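PDB 4HIZ: endosialidase from Enterobacteria phage phi92, which hydrolyses sialic acid polymers from within the chain, with endo-alpha2,8- and endo-alpha2,9-sialidase activity. Local coordinates for residues Asn48-Tyr53 against Pro60-Ser65; Phe91-Val96 against Arg180-Tyr185; Glu419-Glu424 against Tyr433-Met438. All blocks are in the same frame, centred on the assembly; numbering follows the deposited sequence. Where two conformers were deposited one is given.

All three contacts are largely buried. Interaction 1 lies far from the chain centre, with Pro60 exposed at one end. Interaction 2 is the most central. Interaction 3 is buried except at the turn that carries Gln423. Interactions 1 and 3 adjoin, with centres about 14 Å apart, and reach the same sheet through strands 61-64 and 435-442. Leu61 packs on Phe437, and Tyr63 OH meets the Arg435 guanidinium. Interaction 2 has its centre about 39 Å from that of interaction 1. The chemistry differs with place. Interaction 1 is a backbone ladder within a sheet. Interaction 2 is apolar packing with water bridges between two propeller sheets. Interaction 3 combines a buried salt bridge with packed aromatic rings.

Interaction 1 of 3, residues Asn48-Tyr53 against Pro60-Ser65; sequences NAAFVY and PLTYVS
Phe51 and Tyr63 form the central hydrogen-bonded pair of an antiparallel beta hairpin, strands 49-53 and 61-64. It lies in the N-terminal extension, and strand 61-64 continues the sheet onto propeller strand 456-460. Both backbone bonds of this pair, Phe51 N to Tyr63 O and Tyr63 N to Phe51 O, are 2.8 Å long. Tyr53 and Leu61 pair in the same way. Ala50, Val52, Thr62 and Val64 point to the other face, where Ala50 CB meets Thr62 CG2 at 3.6 Å.

The Tyr63 side chain runs along the hairpin. Its CB and CD1 lie beside Phe51 O, which sits at the ring edge, 3.6 Å from CD1. CE1 then reaches Tyr53 CD2 at 3.8 Å. Here the edge of the Tyr53 ring is turned toward the Tyr63 face in an offset edge-to-face pair, planes 60° apart. At the tip, Tyr63 OH hydrogen-bonds Arg435 NH1 and, through one water, Tyr53 O. Two partners thus hold the hydroxyl end.

At the far end, Ser65 OG lies between its own backbone N and carbonyl carbon (chi1 74°). There it accepts a hydrogen bond from Ala49 N at 3.0 Å.

Interaction 2 of 3, residues Phe91-Val96 against Arg180-Tyr185; sequences FVYDNV and RPMPYY. With EDO (1,2-ethanediol), chain R; EDO (1,2-ethanediol), chain L.
Tyr93 and Met182 are the closest backbone positions, yet their CA atoms stand 8.6 Å apart. The segments therefore meet through side chains and water. Tyr93 ends strand 91-93 and opens a type I' turn to Val96, which leads into strand 96-104. Tyr93 and Val96 are joined by backbone bonds in both directions. Met182 directly follows strand 172-181 of another antiparallel sheet. The contact thus joins two sheets of the catalytic beta propeller.

Tyr93 CG lies anti to the backbone N (chi1 -174°), and the ring extends across to segment 180-185. Met182 folds over one face of this ring, its chain bent at both chi2 and chi3. CG stands 4.0 Å from the Tyr93 ring centroid, nearly on the normal, in a CH-pi contact. Met182 SD is farther above the same ring, a Met-aromatic contact at some distance. CE curls back to Tyr93 CD2 at 3.5 Å and also touches Phe91 CE1 at 3.8 Å. Val153 and Leu158 of neighbouring strands pack on Met182 as well.

The ring edge meets Tyr184 CB and Pro183 O, the latter 3.5 Å from Tyr93 CE2. The hydroxyl of Tyr93 is hydrogen-bonded to Asn156. Within the turn, Asp94 OD2 takes a 2.6 Å bond from a water that also donates to Pro183 O. A second water, held weakly by Asp94 OD2, accepts from Tyr185 N. His466 of the third subunit makes a weak bond to the same carboxylate oxygen. Val92 N and Asn95 N each donate to O1 of a 1,2-ethanediol, probably from the crystallisation liquor.

The direct contact is thus chiefly apolar. Polar links run through two waters, from Asp94 to the backbone of Pro183 and Tyr185, at the interface with the third subunit.

Interaction 3 of 3, residues Glu419-Glu424 against Tyr433-Met438; sequences EWEGQE and YPRTFM
Trp420 and Phe437 form the dense part of a contact between a loop and a propeller strand. Segment 419-424 lies in the long connection between antiparallel strands 407-413 and 435-442, and it folds back over the start of the second.

With chi1 at -176°, the indole of Trp420 extends away from its own N toward strand 435-442. Phe437 slides past it from the opposite direction. The two rings are oblique, planes 38° apart, with the five-membered ring and phenyl centroids 4.2 Å from each other. Trp455 adds an edge-to-face partner to the indole.

Beside the rings lies a buried salt bridge. Arg435 grips Glu421 end-on with two nitrogens. NH2 reaches OE1 of Glu421 at 2.8 Å, and NH1 reaches its OE2 at 3.1 Å. Both bonds are nearly straight. The oxygens lie in the guanidinium plane and are met on their syn sides, but the nitrogens stand out of the carboxylate plane. The two planes are accordingly turned 35° apart. The bend of Glu421 at chi2 brings its carboxylate round to Arg435. Further charges flank the pair: Glu421 OE1 also binds Arg55, and Arg435 NE binds Glu414. This alternation of charges probably keeps each group ionised in its buried site.

Beyond Glu421, the turn makes no contact with segment 433-438. Residues Glu421 to Glu424 make a type II turn closed by a 3.2 Å bond from Glu424 N to Glu421 O. Gln423, on its solvent side, is exposed and was modelled in two conformers.

Phe437 links the two tight parts. Its CZ sits 3.6 Å above the Arg435 guanidinium plane, while its CD2 lies 3.3 Å above the centre of the Trp420 ring system.

Interaction 1 of 3, residues Asn48-Tyr53 against Pro60-Ser65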
loop_
_atom_site.group_PDB
_atom_site.type_symbol
_atom_site.label_atom_id
_atom_site.label_comp_id
_atom_site.label_asym_id
_atom_site.label_seq_id
_atom_site.Cartn_x
_atom_site.Cartn_y
_atom_site.Cartn_z
ATOM N N ASN A 48 -20.163 14.443 26.304
ATOM C CA ASN A 48 -19.988 15.758 26.923
ATOM C C ASN A 48 -19.900 15.687 28.452
ATOM O O ASN A 48 -20.448 16.539 29.145
ATOM C CB ASN A 48 -21.144 16.674 26.521
ATOM C CG ASN A 48 -21.314 16.768 25.010
ATOM O OD1 ASN A 48 -20.371 16.547 24.248
ATOM N ND2 ASN A 48 -22.515 17.104 24.575
ATOM N N ALA A 49 -19.187 14.696 28.978
ATOM C CA ALA A 49 -19.152 14.502 30.417
ATOM C C ALA A 49 -17.728 14.232 30.858
ATOM O O ALA A 49 -16.916 13.703 30.086
ATOM C CB ALA A 49 -20.069 13.306 30.808
ATOM N N ALA A 50 -17.421 14.568 32.105
ATOM C CA ALA A 50 -16.133 14.183 32.677
ATOM C C ALA A 50 -16.307 13.695 34.108
ATOM O O ALA A 50 -17.265 14.082 34.789
ATOM C CB ALA A 50 -15.169 15.338 32.635
ATOM N N PHE A 51 -15.361 12.870 34.559
ATOM C CA PHE A 51 -15.494 12.172 35.839
ATOM C C PHE A 51 -14.206 12.321 36.631
ATOM O O PHE A 51 -13.142 11.912 36.173
ATOM C CB PHE A 51 -15.779 10.679 35.588
ATOM C CG PHE A 51 -16.931 10.460 34.639
ATOM C CD1 PHE A 51 -18.234 10.503 35.097
ATOM C CD2 PHE A 51 -16.707 10.274 33.272
ATOM C CE1 PHE A 51 -19.311 10.334 34.208
ATOM C CE2 PHE A 51 -17.774 10.121 32.386
ATOM C CZ PHE A 51 -19.077 10.157 32.862
ATOM N N VAL A 52 -14.297 12.915 37.813
ATOM C CA VAL A 52 -13.116 13.024 38.687
ATOM C C VAL A 52 -13.050 11.792 39.571
ATOM O O VAL A 52 -14.014 11.461 40.287
ATOM C CB VAL A 52 -13.179 14.255 39.585
ATOM C CG1 VAL A 52 -11.876 14.353 40.413
ATOM C CG2 VAL A 52 -13.394 15.498 38.727
ATOM N N TYR A 53 -11.916 11.113 39.535
ATOM C CA TYR A 53 -11.802 9.785 40.153
ATOM C C TYR A 53 -10.410 9.639 40.761
ATOM O O TYR A 53 -9.409 10.040 40.148
ATOM C CB TYR A 53 -12.023 8.710 39.068
ATOM C CG TYR A 53 -11.696 7.294 39.510
ATOM C CD1 TYR A 53 -12.335 6.723 40.610
ATOM C CD2 TYR A 53 -10.758 6.523 38.810
ATOM C CE1 TYR A 53 -12.025 5.405 41.023
ATOM C CE2 TYR A 53 -10.456 5.216 39.190
ATOM C CZ TYR A 53 -11.085 4.662 40.302
ATOM O OH TYR A 53 -10.779 3.376 40.682
ATOM N N PRO A 60 -6.526 12.773 42.589
ATOM C CA PRO A 60 -7.632 12.828 41.630
ATOM C C PRO A 60 -7.139 13.190 40.215
ATOM O O PRO A 60 -6.200 13.999 40.025
ATOM C CB PRO A 60 -8.522 13.953 42.175
ATOM C CG PRO A 60 -7.570 14.850 42.957
ATOM C CD PRO A 60 -6.496 13.942 43.499
ATOM N N LEU A 61 -7.762 12.542 39.235
ATOM C CA LEU A 61 -7.528 12.808 37.830
ATOM C C LEU A 61 -8.912 12.813 37.206
ATOM O O LEU A 61 -9.862 12.224 37.767
ATOM C CB LEU A 61 -6.671 11.692 37.213
ATOM C CG LEU A 61 -5.267 11.558 37.847
ATOM C CD1 LEU A 61 -4.589 10.274 37.405
ATOM C CD2 LEU A 61 -4.422 12.798 37.423
ATOM N N THR A 62 -9.052 13.472 36.051
ATOM C CA THR A 62 -10.379 13.569 35.412
ATOM C C THR A 62 -10.414 12.775 34.142
ATOM O O THR A 62 -9.474 12.820 33.356
ATOM C CB THR A 62 -10.713 15.064 35.142
ATOM O OG1 THR A 62 -10.717 15.736 36.418
ATOM C CG2 THR A 62 -12.085 15.218 34.445
ATOM N N TYR A 63 -11.486 12.009 33.951
ATOM C CA TYR A 63 -11.571 11.112 32.804
ATOM C C TYR A 63 -12.697 11.601 31.923
ATOM O O TYR A 63 -13.817 11.837 32.426
ATOM C CB TYR A 63 -11.883 9.690 33.315
ATOM C CG TYR A 63 -10.737 9.126 34.135
ATOM C CD1 TYR A 63 -10.537 9.515 35.478
ATOM C CD2 TYR A 63 -9.800 8.259 33.553
ATOM C CE1 TYR A 63 -9.464 9.033 36.213
ATOM C CE2 TYR A 63 -8.718 7.749 34.293
ATOM C CZ TYR A 63 -8.564 8.136 35.629
ATOM O OH TYR A 63 -7.506 7.640 36.376
ATOM N N VAL A 64 -12.438 11.777 30.627
ATOM C CA VAL A 64 -13.482 12.400 29.781
ATOM C C VAL A 64 -14.209 11.413 28.885
ATOM O O VAL A 64 -13.625 10.425 28.434
ATOM C CB VAL A 64 -12.915 13.553 28.910
ATOM C CG1 VAL A 64 -12.118 14.523 29.813
ATOM C CG2 VAL A 64 -12.023 12.999 27.811
ATOM N N SER A 65 -15.485 11.683 28.620
ATOM C CA SER A 65 -16.216 10.952 27.586
ATOM C C SER A 65 -16.002 11.631 26.236
ATOM O O SER A 65 -15.413 12.703 26.151
ATOM C CB SER A 65 -17.735 10.933 27.888
ATOM O OG SER A 65 -18.278 12.230 27.624
HETATM O O HOH W 1 -7.487 8.563 38.936
#

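Interaction 2 of 3, residues Phe91-Val96 against Arg180-Tyr185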
loop_
_atom_site.group_PDB
_atom_site.type_symbol
_atom_site.label_atom_id
_atom_site.label_comp_id
_atom_site.label_asym_id
_atom_site.label_seq_id
_atom_site.Cartn_x
_atom_site.Cartn_y
_atom_site.Cartn_z
ATOM N N PHE A 91 6.551 21.127 13.953
ATOM C CA PHE A 91 6.351 22.514 13.557
ATOM C C PHE A 91 5.407 22.573 12.371
ATOM O O PHE A 91 5.142 21.552 11.717
ATOM C CB PHE A 91 7.730 23.189 13.253
ATOM C CG PHE A 91 8.468 22.583 12.084
ATOM C CD1 PHE A 91 8.212 23.008 10.765
ATOM C CD2 PHE A 91 9.391 21.561 12.280
ATOM C CE1 PHE A 91 8.904 22.424 9.693
ATOM C CE2 PHE A 91 10.097 20.975 11.207
ATOM C CZ PHE A 91 9.848 21.404 9.899
ATOM N N VAL A 92 4.849 23.758 12.146
ATOM C CA VAL A 92 3.978 24.026 10.997
ATOM C C VAL A 92 4.646 25.123 10.169
ATOM O O VAL A 92 5.108 26.159 10.715
ATOM C CB VAL A 92 2.579 24.450 11.472
ATOM C CG1 VAL A 92 1.646 24.752 10.272
ATOM C CG2 VAL A 92 1.962 23.336 12.389
ATOM N N TYR A 93 4.761 24.883 8.876
ATOM C CA TYR A 93 5.373 25.883 7.985
ATOM C C TYR A 93 4.628 25.898 6.660
ATOM O O TYR A 93 4.446 24.828 6.041
ATOM C CB TYR A 93 6.860 25.577 7.754
ATOM C CG TYR A 93 7.567 26.666 6.957
ATOM C CD1 TYR A 93 8.033 27.837 7.592
ATOM C CD2 TYR A 93 7.809 26.495 5.586
ATOM C CE1 TYR A 93 8.671 28.815 6.827
ATOM C CE2 TYR A 93 8.450 27.470 4.814
ATOM C CZ TYR A 93 8.874 28.617 5.438
ATOM O OH TYR A 93 9.558 29.572 4.693
ATOM N N ASP A 94 4.237 27.097 6.217
ATOM C CA ASP A 94 3.522 27.270 4.943
ATOM C C ASP A 94 2.411 26.248 4.780
ATOM O O ASP A 94 2.333 25.575 3.747
ATOM C CB ASP A 94 4.548 27.187 3.796
ATOM C CG ASP A 94 4.017 27.679 2.485
ATOM O OD1 ASP A 94 3.100 28.540 2.480
ATOM O OD2 ASP A 94 4.565 27.232 1.449
ATOM N N ASN A 95 1.539 26.180 5.784
ATOM C CA ASN A 95 0.311 25.343 5.747
ATOM C C ASN A 95 0.523 23.848 5.889
ATOM O O ASN A 95 -0.456 23.103 5.850
ATOM C CB ASN A 95 -0.529 25.604 4.488
ATOM C CG ASN A 95 -0.872 27.079 4.325
ATOM O OD1 ASN A 95 -1.248 27.746 5.300
ATOM N ND2 ASN A 95 -0.712 27.604 3.101
ATOM N N VAL A 96 1.761 23.415 6.017
ATOM C CA VAL A 96 2.056 21.968 6.114
ATOM C C VAL A 96 2.461 21.651 7.534
ATOM O O VAL A 96 3.241 22.396 8.134
ATOM C CB VAL A 96 3.183 21.578 5.134
ATOM C CG1 VAL A 96 3.605 20.120 5.301
ATOM C CG2 VAL A 96 2.721 21.849 3.687
ATOM N N ARG A 180 19.216 24.373 6.616
ATOM C CA ARG A 180 18.951 24.521 5.167
ATOM C C ARG A 180 17.903 25.587 5.043
ATOM O O ARG A 180 17.130 25.812 5.964
ATOM C CB ARG A 180 18.325 23.221 4.582
ATOM C CG ARG A 180 19.334 22.279 3.940
ATOM C CD ARG A 180 18.617 21.021 3.448
ATOM N NE ARG A 180 19.505 20.199 2.622
ATOM C CZ ARG A 180 19.182 18.960 2.227
ATOM N NH1 ARG A 180 17.992 18.439 2.580
ATOM N NH2 ARG A 180 20.013 18.272 1.449
ATOM N N PRO A 181 17.819 26.224 3.870
ATOM C CA PRO A 181 16.669 27.104 3.649
ATOM C C PRO A 181 15.404 26.238 3.594
ATOM O O PRO A 181 15.468 25.133 3.043
ATOM C CB PRO A 181 16.952 27.695 2.261
ATOM C CG PRO A 181 17.796 26.676 1.545
ATOM C CD PRO A 181 18.653 26.052 2.662
ATOM N N MET A 182 14.294 26.706 4.149
ATOM C CA MET A 182 13.057 25.934 4.059
ATOM C C MET A 182 12.608 25.834 2.600
ATOM O O MET A 182 12.928 26.687 1.790
ATOM C CB MET A 182 11.942 26.638 4.845
ATOM C CG MET A 182 12.074 26.500 6.353
ATOM S SD MET A 182 12.057 24.763 6.921
ATOM C CE MET A 182 10.309 24.346 6.717
ATOM N N PRO A 183 11.836 24.792 2.261
ATOM C CA PRO A 183 11.187 24.795 0.949
ATOM C C PRO A 183 10.101 25.864 0.961
ATOM O O PRO A 183 9.202 25.826 1.803
ATOM C CB PRO A 183 10.565 23.375 0.867
ATOM C CG PRO A 183 10.535 22.872 2.263
ATOM C CD PRO A 183 11.476 23.621 3.095
ATOM N N TYR A 184 10.178 26.843 0.060
ATOM C CA TYR A 184 9.174 27.900 0.058
ATOM C C TYR A 184 9.052 28.499 -1.309
ATOM O O TYR A 184 9.947 28.315 -2.169
ATOM C CB TYR A 184 9.430 28.979 1.146
ATOM C CG TYR A 184 10.619 29.943 0.966
ATOM C CD1 TYR A 184 10.586 30.935 -0.020
ATOM C CD2 TYR A 184 11.718 29.899 1.828
ATOM C CE1 TYR A 184 11.616 31.836 -0.148
ATOM C CE2 TYR A 184 12.759 30.813 1.709
ATOM C CZ TYR A 184 12.702 31.760 0.693
ATOM O OH TYR A 184 13.728 32.695 0.530
ATOM N N TYR A 185 7.935 29.198 -1.513
ATOM C CA TYR A 185 7.598 29.823 -2.793
ATOM C C TYR A 185 7.266 31.295 -2.527
ATOM O O TYR A 185 6.662 31.630 -1.497
ATOM C CB TYR A 185 6.320 29.116 -3.337
ATOM C CG TYR A 185 5.650 29.875 -4.435
ATOM C CD1 TYR A 185 6.237 29.968 -5.696
ATOM C CD2 TYR A 185 4.428 30.519 -4.221
ATOM C CE1 TYR A 185 5.612 30.682 -6.726
ATOM C CE2 TYR A 185 3.809 31.263 -5.252
ATOM C CZ TYR A 185 4.397 31.324 -6.490
ATOM O OH TYR A 185 3.776 32.041 -7.503
HETATM C C1 EDO R . 0.440 28.167 8.894
HETATM O O1 EDO R . 1.455 28.009 7.905
HETATM C C2 EDO R . -0.946 27.908 8.333
HETATM O O2 EDO R . -1.870 28.731 9.045
HETATM C C1 EDO L . 4.093 26.404 14.364
HETATM O O1 EDO L . 5.295 25.639 14.351
HETATM C C2 EDO L . 3.502 26.579 15.765
HETATM O O2 EDO L . 3.357 25.313 16.379
HETATM O O HOH W 2 5.958 29.355 0.562
HETATM O O HOH W 3 6.427 25.405 1.584
#

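Interaction 3 of 3, residues Glu419-Glu424 against Tyr433-Met438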
loop_
_atom_site.group_PDB
_atom_site.type_symbol
_atom_site.label_atom_id
_atom_site.label_comp_id
_atom_site.label_asym_id
_atom_site.label_seq_id
_atom_site.Cartn_x
_atom_site.Cartn_y
_atom_site.Cartn_z
ATOM N N GLU A 419 1.449 4.132 35.906
ATOM C CA GLU A 419 2.719 4.733 36.349
ATOM C C GLU A 419 2.604 6.229 36.598
ATOM O O GLU A 419 3.521 6.839 37.170
ATOM C CB GLU A 419 3.845 4.475 35.338
ATOM C CG GLU A 419 4.150 3.019 35.147
ATOM C CD GLU A 419 5.302 2.774 34.182
ATOM O OE1 GLU A 419 5.925 3.747 33.691
ATOM O OE2 GLU A 419 5.608 1.594 33.928
ATOM N N TRP A 420 1.497 6.839 36.177
ATOM C CA TRP A 420 1.434 8.318 36.219
ATOM C C TRP A 420 1.533 8.879 37.648
ATOM O O TRP A 420 2.288 9.844 37.934
ATOM C CB TRP A 420 0.123 8.818 35.602
ATOM C CG TRP A 420 0.041 10.324 35.518
ATOM C CD1 TRP A 420 -0.551 11.144 36.425
ATOM C CD2 TRP A 420 0.490 11.170 34.435
ATOM N NE1 TRP A 420 -0.457 12.460 36.008
ATOM C CE2 TRP A 420 0.157 12.495 34.777
ATOM C CE3 TRP A 420 1.170 10.933 33.238
ATOM C CZ2 TRP A 420 0.487 13.594 33.958
ATOM C CZ3 TRP A 420 1.475 12.013 32.410
ATOM C CH2 TRP A 420 1.142 13.327 32.782
ATOM N N GLU A 421 0.745 8.304 38.537
ATOM C CA GLU A 421 0.637 8.848 39.895
ATOM C C GLU A 421 1.945 8.753 40.671
ATOM O O GLU A 421 2.718 7.801 40.529
ATOM C CB GLU A 421 -0.465 8.112 40.673
ATOM C CG GLU A 421 -1.912 8.347 40.137
ATOM C CD GLU A 421 -2.389 7.352 39.083
ATOM O OE1 GLU A 421 -1.549 6.697 38.407
ATOM O OE2 GLU A 421 -3.637 7.249 38.957
ATOM N N GLY A 422 2.167 9.760 41.494
ATOM C CA GLY A 422 3.383 9.821 42.295
ATOM C C GLY A 422 3.502 8.596 43.180
ATOM O O GLY A 422 2.506 8.137 43.747
ATOM N N GLN A 423 4.732 8.094 43.265
ATOM C CA GLN A 423 5.147 6.941 44.061
ATOM C C GLN A 423 4.805 5.589 43.432
ATOM O O GLN A 423 5.329 4.570 43.876
ATOM C CB GLN A 423 4.661 7.009 45.530
ATOM C CG GLN A 423 5.157 8.245 46.323
ATOM C CD GLN A 423 6.647 8.198 46.667
ATOM O OE1 GLN A 423 7.303 7.178 46.476
ATOM N NE2 GLN A 423 7.185 9.315 47.177
ATOM N N GLU A 424 3.946 5.567 42.410
ATOM C CA GLU A 424 3.601 4.300 41.784
ATOM C C GLU A 424 4.806 3.661 41.129
ATOM O O GLU A 424 5.651 4.355 40.551
ATOM C CB GLU A 424 2.506 4.499 40.730
ATOM C CG GLU A 424 1.177 4.792 41.337
ATOM C CD GLU A 424 0.713 3.659 42.238
ATOM O OE1 GLU A 424 0.541 2.515 41.743
ATOM O OE2 GLU A 424 0.495 3.913 43.434
ATOM N N TYR A 433 -2.707 -0.474 28.992
ATOM C CA TYR A 433 -3.266 0.685 28.283
ATOM C C TYR A 433 -2.867 1.977 29.011
ATOM O O TYR A 433 -3.631 2.509 29.837
ATOM C CB TYR A 433 -4.784 0.582 28.275
ATOM C CG TYR A 433 -5.347 -0.524 27.418
ATOM C CD1 TYR A 433 -5.477 -0.349 26.024
ATOM C CD2 TYR A 433 -5.794 -1.710 27.987
ATOM C CE1 TYR A 433 -6.057 -1.335 25.212
ATOM C CE2 TYR A 433 -6.379 -2.707 27.178
ATOM C CZ TYR A 433 -6.487 -2.507 25.799
ATOM O OH TYR A 433 -7.058 -3.479 24.989
ATOM N N PRO A 434 -1.658 2.471 28.720
ATOM C CA PRO A 434 -1.250 3.752 29.329
ATOM C C PRO A 434 -2.156 4.916 28.953
ATOM O O PRO A 434 -2.602 5.060 27.789
ATOM C CB PRO A 434 0.170 3.969 28.793
ATOM C CG PRO A 434 0.227 3.093 27.482
ATOM C CD PRO A 434 -0.635 1.904 27.832
ATOM N N ARG A 435 -2.404 5.764 29.947
ATOM C CA ARG A 435 -3.213 6.984 29.801
ATOM C C ARG A 435 -2.414 8.182 29.304
ATOM O O ARG A 435 -1.268 8.393 29.733
ATOM C CB ARG A 435 -3.792 7.369 31.173
ATOM C CG ARG A 435 -4.832 6.330 31.701
ATOM C CD ARG A 435 -5.039 6.496 33.220
ATOM N NE ARG A 435 -3.791 6.202 33.939
ATOM C CZ ARG A 435 -3.600 6.411 35.238
ATOM N NH1 ARG A 435 -4.561 6.913 36.013
ATOM N NH2 ARG A 435 -2.416 6.136 35.754
ATOM N N THR A 436 -3.033 8.949 28.408
ATOM C CA THR A 436 -2.519 10.262 28.021
ATOM C C THR A 436 -3.327 11.344 28.711
ATOM O O THR A 436 -4.558 11.262 28.777
ATOM C CB THR A 436 -2.596 10.404 26.493
ATOM O OG1 THR A 436 -1.511 9.657 25.935
ATOM C CG2 THR A 436 -2.482 11.910 26.014
ATOM N N PHE A 437 -2.642 12.401 29.171
ATOM C CA PHE A 437 -3.294 13.461 29.921
ATOM C C PHE A 437 -2.999 14.840 29.352
ATOM O O PHE A 437 -1.989 15.063 28.718
ATOM C CB PHE A 437 -2.754 13.494 31.355
ATOM C CG PHE A 437 -3.064 12.255 32.157
ATOM C CD1 PHE A 437 -4.260 12.168 32.868
ATOM C CD2 PHE A 437 -2.132 11.199 32.228
ATOM C CE1 PHE A 437 -4.558 11.034 33.640
ATOM C CE2 PHE A 437 -2.433 10.031 32.986
ATOM C CZ PHE A 437 -3.629 9.971 33.707
ATOM N N MET A 438 -3.906 15.759 29.608
ATOM C CA MET A 438 -3.747 17.150 29.208
ATOM C C MET A 438 -4.180 17.990 30.396
ATOM O O MET A 438 -5.162 17.682 31.066
ATOM C CB MET A 438 -4.643 17.450 27.999
ATOM C CG MET A 438 -4.505 18.910 27.494
ATOM S SD MET A 438 -5.739 19.248 26.203
ATOM C CE MET A 438 -7.265 19.460 27.146
#